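Local coordinates for protein fiber (Human adenovirus 26, PDB 6FJN) that forms the trimeric knob of the adenovirus fiber, which probably attaches the virion to adhesion receptors on host cells before entry, at residues 24-29 and 176-181; 158-163 and 171-176. One frame throughout, in Å; residues are numbered along the deposited sequence.

Contact 1. Residues 24-29 and 176-181; sequences LTLTLT and FTFSYL
L28 and Y180 meet where a leucine methyl runs up against the phenol oxygen: CD1 of L28 lies 3.6 Å from OH of Y180, and the two side chains cross at about a right angle. The other methyl, CD2 of L28, comes in at the rim of the same ring, near its plane and 4.3 Å from CE2 of Y180. Between these segments the phenol oxygen meets leucine carbons by van der Waals contact alone; its hydrogen bond goes to the backbone oxygen of F101, which fixes the far end of the ring. Y180 has CG between its backbone N and carbonyl carbon (chi1 59°), a choice F178 shares, and both rings thereby lean over to strand 24-29. CZ of F178 divides its contacts between two leucines. CD1 of L26 reaches CZ of F178 at 4.3 Å, at the ring edge and near the plane, whereas CD2 of L28 approaches CZ of F178 obliquely from 4.3 Å. No hydrogen bond joins the segments. That agrees with their axes, 9.1 Å apart at closest and running in the same general sense at 43°: they are second neighbours in one antiparallel sheet of the knob's beta sandwich, with strand 34-43 between them. The inward rows L26–L28 and F178–Y180 thus bridge over that middle strand on the sheet's core side, and F178 continues to I124 and I142 of the other sheet. Threonines and serine look the opposite way, into the trimer: T27 packs on L181 of the third subunit, and OG of S179 is hydrogen-bonded to OG1 of T177 of the second.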
loop_
_atom_site.group_PDB
_atom_site.type_symbol
_atom_site.label_atom_id
_atom_site.label_comp_id
_atom_site.label_asym_id
_atom_site.label_seq_id
_atom_site.Cartn_x
_atom_site.Cartn_y
_atom_site.Cartn_z
ATOM N N LEU A 24 -0.924 -17.507 -9.855
ATOM C CA LEU A 24 -1.216 -16.117 -9.486
ATOM C C LEU A 24 -2.012 -16.135 -8.211
ATOM O O LEU A 24 -3.100 -16.728 -8.170
ATOM C CB LEU A 24 -2.045 -15.463 -10.592
ATOM C CG LEU A 24 -2.337 -13.970 -10.365
ATOM C CD1 LEU A 24 -1.109 -13.109 -10.560
ATOM C CD2 LEU A 24 -3.477 -13.471 -11.260
ATOM N N THR A 25 -1.491 -15.526 -7.138
ATOM C CA THR A 25 -2.256 -15.353 -5.921
ATOM C C THR A 25 -2.823 -13.957 -5.947
ATOM O O THR A 25 -2.060 -13.003 -5.915
ATOM C CB THR A 25 -1.428 -15.593 -4.663
ATOM O OG1 THR A 25 -0.802 -16.867 -4.742
ATOM C CG2 THR A 25 -2.288 -15.546 -3.406
ATOM N N LEU A 26 -4.139 -13.820 -6.061
ATOM C CA LEU A 26 -4.759 -12.510 -6.180
ATOM C C LEU A 26 -5.995 -12.480 -5.314
ATOM O O LEU A 26 -6.865 -13.347 -5.460
ATOM C CB LEU A 26 -5.110 -12.168 -7.641
ATOM C CG LEU A 26 -5.805 -10.823 -7.845
ATOM C CD1 LEU A 26 -4.939 -9.675 -7.447
ATOM C CD2 LEU A 26 -6.235 -10.728 -9.313
ATOM N N THR A 27 -6.109 -11.439 -4.484
ATOM C CA THR A 27 -7.269 -11.216 -3.652
ATOM C C THR A 27 -7.716 -9.786 -3.832
ATOM O O THR A 27 -6.894 -8.857 -3.703
ATOM C CB THR A 27 -6.891 -11.464 -2.177
ATOM O OG1 THR A 27 -6.344 -12.774 -2.025
ATOM C CG2 THR A 27 -8.074 -11.354 -1.234
ATOM N N LEU A 28 -9.001 -9.605 -4.128
ATOM C CA LEU A 28 -9.604 -8.294 -4.308
ATOM C C LEU A 28 -10.693 -8.169 -3.249
ATOM O O LEU A 28 -11.697 -8.907 -3.289
ATOM C CB LEU A 28 -10.194 -8.175 -5.705
ATOM C CG LEU A 28 -9.261 -8.363 -6.876
ATOM C CD1 LEU A 28 -10.035 -8.262 -8.183
ATOM C CD2 LEU A 28 -8.092 -7.406 -6.854
ATOM N N THR A 29 -10.507 -7.248 -2.290
ATOM C CA THR A 29 -11.458 -7.064 -1.215
ATOM C C THR A 29 -12.148 -5.716 -1.380
ATOM O O THR A 29 -11.468 -4.669 -1.435
ATOM C CB THR A 29 -10.766 -7.139 0.142
ATOM O OG1 THR A 29 -10.159 -8.443 0.286
ATOM C CG2 THR A 29 -11.774 -6.864 1.261
ATOM N N PHE A 176 2.333 -7.922 -2.994
ATOM C CA PHE A 176 2.173 -6.491 -3.219
ATOM C C PHE A 176 0.741 -6.059 -2.969
ATOM O O PHE A 176 -0.209 -6.646 -3.540
ATOM C CB PHE A 176 2.565 -6.155 -4.660
ATOM C CG PHE A 176 2.595 -4.665 -4.927
ATOM C CD1 PHE A 176 3.569 -3.874 -4.381
ATOM C CD2 PHE A 176 1.621 -4.062 -5.729
ATOM C CE1 PHE A 176 3.604 -2.541 -4.616
ATOM C CE2 PHE A 176 1.628 -2.704 -5.971
ATOM C CZ PHE A 176 2.615 -1.938 -5.390
ATOM N N THR A 177 0.578 -5.051 -2.131
ATOM C CA THR A 177 -0.715 -4.481 -1.796
ATOM C C THR A 177 -0.954 -3.239 -2.629
ATOM O O THR A 177 -0.022 -2.426 -2.863
ATOM C CB THR A 177 -0.785 -4.161 -0.320
ATOM O OG1 THR A 177 -0.790 -5.443 0.365
ATOM C CG2 THR A 177 -1.983 -3.416 0.125
ATOM N N PHE A 178 -2.196 -3.045 -3.055
ATOM C CA PHE A 178 -2.557 -1.899 -3.880
ATOM C C PHE A 178 -4.017 -1.594 -3.711
ATOM O O PHE A 178 -4.757 -2.381 -3.050
ATOM C CB PHE A 178 -2.209 -2.176 -5.354
ATOM C CG PHE A 178 -2.949 -3.325 -5.970
ATOM C CD1 PHE A 178 -2.537 -4.630 -5.776
ATOM C CD2 PHE A 178 -4.056 -3.100 -6.772
ATOM C CE1 PHE A 178 -3.209 -5.686 -6.372
ATOM C CE2 PHE A 178 -4.750 -4.155 -7.355
ATOM C CZ PHE A 178 -4.302 -5.465 -7.160
ATOM N N SER A 179 -4.501 -0.498 -4.262
ATOM C CA SER A 179 -5.929 -0.257 -4.307
ATOM C C SER A 179 -6.288 0.425 -5.602
ATOM O O SER A 179 -5.396 0.932 -6.328
ATOM C CB SER A 179 -6.422 0.584 -3.129
ATOM O OG SER A 179 -6.060 1.950 -3.276
ATOM N N TYR A 180 -7.577 0.441 -5.925
ATOM C CA TYR A 180 -8.085 1.186 -7.070
ATOM C C TYR A 180 -9.504 1.539 -6.870
ATOM O O TYR A 180 -10.243 0.902 -6.109
ATOM C CB TYR A 180 -7.879 0.392 -8.404
ATOM C CG TYR A 180 -8.579 -0.966 -8.410
ATOM C CD1 TYR A 180 -9.890 -1.080 -8.914
ATOM C CD2 TYR A 180 -7.953 -2.106 -7.981
ATOM C CE1 TYR A 180 -10.513 -2.302 -8.967
ATOM C CE2 TYR A 180 -8.579 -3.352 -8.036
ATOM C CZ TYR A 180 -9.862 -3.440 -8.539
ATOM O OH TYR A 180 -10.432 -4.691 -8.524
ATOM N N LEU A 181 -9.928 2.584 -7.583
ATOM C CA LEU A 181 -11.301 3.050 -7.554
ATOM C C LEU A 181 -12.188 2.117 -8.349
ATOM O O LEU A 181 -11.823 1.677 -9.410
ATOM C CB LEU A 181 -11.396 4.457 -8.151
ATOM C CG LEU A 181 -10.906 5.603 -7.269
ATOM C CD1 LEU A 181 -9.561 5.486 -6.607
ATOM C CD2 LEU A 181 -11.016 6.909 -8.068
#

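Contact 2. Residues 158-163 and 171-176; sequences FTFTWQ and FDVTSF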
loop_
_atom_site.group_PDB
_atom_site.type_symbol
_atom_site.label_atom_id
_atom_site.label_comp_id
_atom_site.label_asym_id
_atom_site.label_seq_id
_atom_site.Cartn_x
_atom_site.Cartn_y
_atom_site.Cartn_z
ATOM N N PHE A 158 -1.048 -7.286 -14.735
ATOM C CA PHE A 158 0.123 -7.273 -13.860
ATOM C C PHE A 158 1.311 -7.596 -14.708
ATOM O O PHE A 158 1.394 -8.728 -15.232
ATOM C CB PHE A 158 -0.023 -8.327 -12.745
ATOM C CG PHE A 158 -1.284 -8.219 -11.955
ATOM C CD1 PHE A 158 -1.377 -7.399 -10.836
ATOM C CD2 PHE A 158 -2.410 -8.946 -12.309
ATOM C CE1 PHE A 158 -2.546 -7.264 -10.115
ATOM C CE2 PHE A 158 -3.580 -8.803 -11.613
ATOM C CZ PHE A 158 -3.654 -7.967 -10.519
ATOM N N THR A 159 2.233 -6.645 -14.866
ATOM C CA THR A 159 3.447 -6.892 -15.614
ATOM C C THR A 159 4.606 -6.871 -14.650
ATOM O O THR A 159 4.673 -6.035 -13.721
ATOM C CB THR A 159 3.633 -5.808 -16.689
ATOM O OG1 THR A 159 2.508 -5.816 -17.580
ATOM C CG2 THR A 159 4.878 -6.022 -17.538
ATOM N N PHE A 160 5.548 -7.784 -14.870
ATOM C CA PHE A 160 6.756 -7.874 -14.075
ATOM C C PHE A 160 7.926 -7.679 -15.023
ATOM O O PHE A 160 8.004 -8.398 -16.062
ATOM C CB PHE A 160 6.818 -9.234 -13.384
ATOM C CG PHE A 160 5.684 -9.452 -12.417
ATOM C CD1 PHE A 160 4.471 -9.950 -12.871
ATOM C CD2 PHE A 160 5.781 -9.045 -11.093
ATOM C CE1 PHE A 160 3.409 -10.076 -12.029
ATOM C CE2 PHE A 160 4.708 -9.203 -10.225
ATOM C CZ PHE A 160 3.532 -9.695 -10.706
ATOM N N THR A 161 8.784 -6.699 -14.732
ATOM C CA THR A 161 9.860 -6.319 -15.642
ATOM C C THR A 161 11.134 -6.171 -14.857
ATOM O O THR A 161 11.104 -5.550 -13.764
ATOM C CB THR A 161 9.529 -4.958 -16.328
ATOM O OG1 THR A 161 8.226 -4.984 -16.890
ATOM C CG2 THR A 161 10.512 -4.620 -17.415
ATOM N N TRP A 162 12.241 -6.658 -15.355
ATOM C CA TRP A 162 13.480 -6.551 -14.587
ATOM C C TRP A 162 14.652 -6.489 -15.548
ATOM O O TRP A 162 14.526 -6.674 -16.750
ATOM C CB TRP A 162 13.628 -7.686 -13.573
ATOM C CG TRP A 162 13.668 -9.054 -14.129
ATOM C CD1 TRP A 162 14.777 -9.820 -14.258
ATOM C CD2 TRP A 162 12.563 -9.879 -14.491
ATOM N NE1 TRP A 162 14.449 -11.070 -14.732
ATOM C CE2 TRP A 162 13.092 -11.136 -14.874
ATOM C CE3 TRP A 162 11.188 -9.696 -14.572
ATOM C CZ2 TRP A 162 12.284 -12.185 -15.308
ATOM C CZ3 TRP A 162 10.391 -10.730 -15.010
ATOM C CH2 TRP A 162 10.944 -11.968 -15.387
ATOM N N GLN A 163 15.818 -6.185 -14.960
ATOM C CA GLN A 163 17.062 -5.992 -15.691
ATOM C C GLN A 163 18.156 -6.982 -15.245
ATOM O O GLN A 163 18.980 -7.392 -16.071
ATOM C CB GLN A 163 17.539 -4.553 -15.467
ATOM C CG GLN A 163 16.593 -3.463 -16.033
ATOM C CD GLN A 163 15.302 -3.173 -15.262
ATOM O OE1 GLN A 163 15.219 -3.263 -13.990
ATOM N NE2 GLN A 163 14.232 -2.834 -16.044
ATOM N N PHE A 171 11.105 -18.103 -10.830
ATOM C CA PHE A 171 10.351 -16.864 -10.668
ATOM C C PHE A 171 9.381 -17.014 -9.516
ATOM O O PHE A 171 8.491 -17.884 -9.533
ATOM C CB PHE A 171 9.633 -16.482 -11.948
ATOM C CG PHE A 171 8.977 -15.135 -11.855
ATOM C CD1 PHE A 171 7.754 -14.983 -11.207
ATOM C CD2 PHE A 171 9.571 -14.014 -12.405
ATOM C CE1 PHE A 171 7.165 -13.771 -11.077
ATOM C CE2 PHE A 171 8.958 -12.759 -12.284
ATOM C CZ PHE A 171 7.746 -12.658 -11.607
ATOM N N ASP A 172 9.505 -16.142 -8.530
ATOM C CA ASP A 172 8.591 -16.094 -7.391
ATOM C C ASP A 172 8.822 -14.720 -6.787
ATOM O O ASP A 172 9.989 -14.278 -6.705
ATOM C CB ASP A 172 8.919 -17.168 -6.367
ATOM C CG ASP A 172 7.824 -17.313 -5.299
ATOM O OD1 ASP A 172 6.785 -16.745 -5.446
ATOM O OD2 ASP A 172 8.052 -18.086 -4.332
ATOM N N VAL A 173 7.779 -14.000 -6.438
ATOM C CA VAL A 173 7.929 -12.637 -5.920
ATOM C C VAL A 173 7.180 -12.427 -4.642
ATOM O O VAL A 173 6.187 -13.124 -4.332
ATOM C CB VAL A 173 7.518 -11.578 -6.973
ATOM C CG1 VAL A 173 8.495 -11.517 -8.112
ATOM C CG2 VAL A 173 6.078 -11.783 -7.451
ATOM N N THR A 174 7.647 -11.468 -3.861
ATOM C CA THR A 174 6.949 -11.013 -2.675
ATOM C C THR A 174 5.564 -10.482 -3.015
ATOM O O THR A 174 5.246 -10.156 -4.159
ATOM C CB THR A 174 7.794 -9.941 -1.957
ATOM O OG1 THR A 174 8.138 -8.900 -2.874
ATOM C CG2 THR A 174 9.046 -10.543 -1.386
ATOM N N SER A 175 4.723 -10.406 -1.973
ATOM C CA SER A 175 3.355 -9.922 -2.121
ATOM C C SER A 175 3.305 -8.414 -2.237
ATOM O O SER A 175 4.089 -7.699 -1.579
ATOM C CB SER A 175 2.516 -10.370 -0.937
ATOM O OG SER A 175 2.285 -11.771 -0.934
ATOM N N PHE A 176 2.333 -7.922 -2.994
ATOM C CA PHE A 176 2.173 -6.491 -3.219
ATOM C C PHE A 176 0.741 -6.059 -2.969
ATOM O O PHE A 176 -0.209 -6.646 -3.540
ATOM C CB PHE A 176 2.565 -6.155 -4.660
ATOM C CG PHE A 176 2.595 -4.665 -4.927
ATOM C CD1 PHE A 176 3.569 -3.874 -4.381
ATOM C CD2 PHE A 176 1.621 -4.062 -5.729
ATOM C CE1 PHE A 176 3.604 -2.541 -4.616
ATOM C CE2 PHE A 176 1.628 -2.704 -5.971
ATOM C CZ PHE A 176 2.615 -1.938 -5.390
#
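The backbones of 158-163, the end of a strand running into a loop, and 171-176, almost wholly loop, stay well apart, nearest at the CA atoms of F160 and V173 (9.5 Å), and no hydrogen bond spans them. Aromatic side chains fill the interval. F171 sends its edge to the face of F160 in a T-shaped pair, with centroids 5.7 Å apart and planes at 78°; the leading atom, CZ of F171, sits 3.9 Å from CG of F160. A trans first torsion (chi1 -174°) turns the F171 ring away from its own backbone N and toward 158-163, where its CZ and CE2 meet F160 and W162. CE2 of F171 touches CZ3 of W162 at 3.7 Å, with the planes inclined at 45°, an oblique pair. W162 is stacked on Y166 as well. Farther along the F160 ring, CG2 of V173 approaches CE2 of F160 at 4.0 Å, oblique to the plane. L41 of strand 34-43 packs against both F160 and F171, and V128 meets V173. F160, W162 and F171 therefore make up an aromatic cluster that ties the loop to the interior between the two sheets of the knob's beta sandwich.

How the contacts relate
Both contacts are buried and built from apolar side chains, with no hydrogen bond across either. The centre of contact 1 lies about 8 Å from the centre of the chain, and the centre of contact 2 about 11 Å from it. Contact 1 joins strands of one sheet; contact 2 connects the end of a strand in the other sheet to the loop leading into strand 176-181. Leucine methyls against aromatic side chains make up the first, chiefly ring against ring the second. F176 is common to both contacts, and F158 of 158-163 reaches into contact 1: CZ of F158 is 3.7 Å from CD1 of L26, and CE1 of F158 3.9 Å from CZ of F178. Each also borders the third subunit, where contact 2 adds a salt bridge, D172 to K117 of that subunit.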